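Local coordinates for protein GRMZM2G135359 pseudokinase (PDB 6CPY) that is a maize receptor-like pseudokinase, a membrane protein whose kinase-fold domain may bind ATP but probably has little or no phosphotransfer activity, at residues A[89-92]-A[93-97]. Sequence-based numbering, arbitrary orientation.
Sequences RKKI and TNLSK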
ATOM      1  N   ARG A  89     -11.634  -0.244  15.143  1.00 30.57           N
ATOM      2  CA  ARG A  89     -10.681   0.176  16.172  1.00 30.64           C
ATOM      3  C   ARG A  89      -9.379  -0.609  16.068  1.00 29.94           C
ATOM      4  O   ARG A  89      -8.308  -0.053  16.263  1.00 30.81           O
ATOM      5  CB  ARG A  89     -11.279   0.025  17.573  1.00 32.89           C
ATOM      6  CG  ARG A  89     -12.470   0.935  17.808  1.00 34.96           C
ATOM      7  CD  ARG A  89     -12.952   0.896  19.248  1.00 38.62           C
ATOM      8  NE  ARG A  89     -13.835   2.036  19.499  1.00 42.16           N
ATOM      9  CZ  ARG A  89     -13.871   2.758  20.619  1.00 46.14           C
ATOM     10  NH1 ARG A  89     -13.070   2.486  21.648  1.00 47.55           N
ATOM     11  NH2 ARG A  89     -14.717   3.778  20.703  1.00 49.18           N
ATOM     12  N   LYS A  90      -9.491  -1.897  15.767  1.00 32.19           N
ATOM     13  CA  LYS A  90      -8.335  -2.778  15.625  1.00 34.53           C
ATOM     14  C   LYS A  90      -7.415  -2.293  14.510  1.00 31.89           C
ATOM     15  O   LYS A  90      -6.210  -2.201  14.690  1.00 32.50           O
ATOM     16  CB  LYS A  90      -8.821  -4.199  15.326  1.00 38.35           C
ATOM     17  CG  LYS A  90      -7.743  -5.268  15.230  1.00 44.00           C
ATOM     18  CD  LYS A  90      -8.376  -6.647  15.369  1.00 46.75           C
ATOM     19  CE  LYS A  90      -8.808  -6.923  16.806  1.00 49.49           C
ATOM     20  NZ  LYS A  90     -10.215  -7.403  16.894  1.00 51.41           N
ATOM     21  N   LYS A  91      -7.991  -1.964  13.362  1.00 31.37           N
ATOM     22  CA  LYS A  91      -7.194  -1.427  12.258  1.00 30.12           C
ATOM     23  C   LYS A  91      -6.461  -0.152  12.668  1.00 29.12           C
ATOM     24  O   LYS A  91      -5.278   0.004  12.391  1.00 27.44           O
ATOM     25  CB  LYS A  91      -8.056  -1.163  11.019  1.00 31.06           C
ATOM     26  CG  LYS A  91      -7.258  -0.498   9.904  1.00 32.84           C
ATOM     27  CD  LYS A  91      -8.014  -0.348   8.607  1.00 34.15           C
ATOM     28  CE  LYS A  91      -7.087   0.261   7.566  1.00 36.17           C
ATOM     29  NZ  LYS A  91      -7.762   0.476   6.263  1.00 38.06           N
ATOM     30  N   ILE A  92      -7.162   0.773  13.322  1.00 28.25           N
ATOM     31  CA  ILE A  92      -6.549   2.034  13.723  1.00 28.09           C
ATOM     32  C   ILE A  92      -5.393   1.813  14.707  1.00 29.95           C
ATOM     33  O   ILE A  92      -4.324   2.401  14.557  1.00 30.26           O
ATOM     34  CB  ILE A  92      -7.586   3.004  14.317  1.00 28.08           C
ATOM     35  CG1 ILE A  92      -8.491   3.530  13.193  1.00 27.91           C
ATOM     36  CG2 ILE A  92      -6.888   4.137  15.067  1.00 28.23           C
ATOM     37  CD1 ILE A  92      -9.771   4.179  13.661  1.00 28.62           C
ATOM     38  N   THR A  93      -5.614   0.959  15.703  1.00 31.96           N
ATOM     39  CA  THR A  93      -4.585   0.652  16.688  1.00 33.98           C
ATOM     40  C   THR A  93      -3.340   0.086  16.015  1.00 33.19           C
ATOM     41  O   THR A  93      -2.239   0.547  16.281  1.00 34.43           O
ATOM     42  CB  THR A  93      -5.116  -0.332  17.752  1.00 35.59           C
ATOM     43  OG1 THR A  93      -6.179   0.302  18.468  1.00 36.73           O
ATOM     44  CG2 THR A  93      -4.009  -0.740  18.727  1.00 36.70           C
ATOM     45  N   ASN A  94      -3.529  -0.871  15.116  1.00 35.42           N
ATOM     46  CA  ASN A  94      -2.406  -1.488  14.411  1.00 37.34           C
ATOM     47  C   ASN A  94      -1.658  -0.532  13.470  1.00 37.12           C
ATOM     48  O   ASN A  94      -0.431  -0.508  13.474  1.00 37.10           O
ATOM     49  CB  ASN A  94      -2.868  -2.750  13.686  1.00 40.69           C
ATOM     50  CG  ASN A  94      -3.148  -3.894  14.649  1.00 45.31           C
ATOM     51  OD1 ASN A  94      -4.174  -4.568  14.556  1.00 45.80           O
ATOM     52  ND2 ASN A  94      -2.234  -4.104  15.594  1.00 48.35           N
ATOM     53  N   LEU A  95      -2.379   0.280  12.697  1.00 34.63           N
ATOM     54  CA  LEU A  95      -1.711   1.285  11.855  1.00 35.15           C
ATOM     55  C   LEU A  95      -1.083   2.428  12.648  1.00 34.48           C
ATOM     56  O   LEU A  95      -0.150   3.065  12.169  1.00 37.80           O
ATOM     57  CB  LEU A  95      -2.660   1.832  10.778  1.00 34.04           C
ATOM     58  CG  LEU A  95      -3.175   0.783   9.792  1.00 36.14           C
ATOM     59  CD1 LEU A  95      -4.020   1.427   8.701  1.00 36.22           C
ATOM     60  CD2 LEU A  95      -2.029  -0.015   9.182  1.00 39.00           C
ATOM     61  N   SER A  96      -1.557   2.685  13.865  1.00 36.33           N
ATOM     62  CA  SER A  96      -0.937   3.721  14.698  1.00 38.77           C
ATOM     63  C   SER A  96       0.530   3.390  15.036  1.00 40.81           C
ATOM     64  O   SER A  96       1.302   4.288  15.339  1.00 41.53           O
ATOM     65  CB  SER A  96      -1.722   3.933  15.991  1.00 40.58           C
ATOM     66  OG  SER A  96      -1.556   2.826  16.855  1.00 43.61           O
ATOM     67  N   LYS A  97       0.903   2.111  14.972  1.00 44.82           N
ATOM     68  CA  LYS A  97       2.283   1.680  15.237  1.00 49.47           C
ATOM     69  C   LYS A  97       3.184   1.695  13.996  1.00 52.62           C
ATOM     70  O   LYS A  97       4.357   1.326  14.081  1.00 54.71           O
ATOM     71  CB  LYS A  97       2.295   0.276  15.853  1.00 50.67           C
ATOM     72  CG  LYS A  97       1.492   0.122  17.140  1.00 51.42           C
ATOM     73  CD  LYS A  97       1.721   1.243  18.153  1.00 53.78           C
ATOM     74  CE  LYS A  97       3.173   1.391  18.593  1.00 55.45           C
ATOM     75  NZ  LYS A  97       3.573   0.410  19.643  1.00 57.14           N
TER
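The flat side-chain amide of Asn94 lies beside the aliphatic part of Lys90, and both side chains point the same way. Asn94 CB and CG each lie 3.5 Å from Lys90 O. Arg89 O accepts two bonds from Thr93. Thr93 N reaches Arg89 O at 2.9 Å with a nearly straight N-H (167°), and Thr93 OG1 bonds to the same oxygen at 3.1 Å from above the carbonyl plane. The chi1 of -64° puts OG1 beside the backbone N of Thr93, facing back to the preceding turn. Backbone bonds from Asn94 to Lys90, Leu95 to Lys91 and Ser96 to Ile92 continue the alpha-helix toward its C-terminal end. The extended Lys91 chain runs at a slant across the Leu95 side chain; its CE packs tightly on Leu95 CD1 at 3.5 Å. Lys91 NZ donates to the backbone oxygens of Asp190 and Glu192. The stretch covers the C-terminal half of helix 82-96, which corresponds to helix C of the kinase N-lobe, and the residue after it. Ile92 packs on Leu106, Tyr109 and Met120, and Leu95 on Leu106 and Phe122, which seats the helix on strands 106-112 and 117-123 of the five-stranded antiparallel sheet.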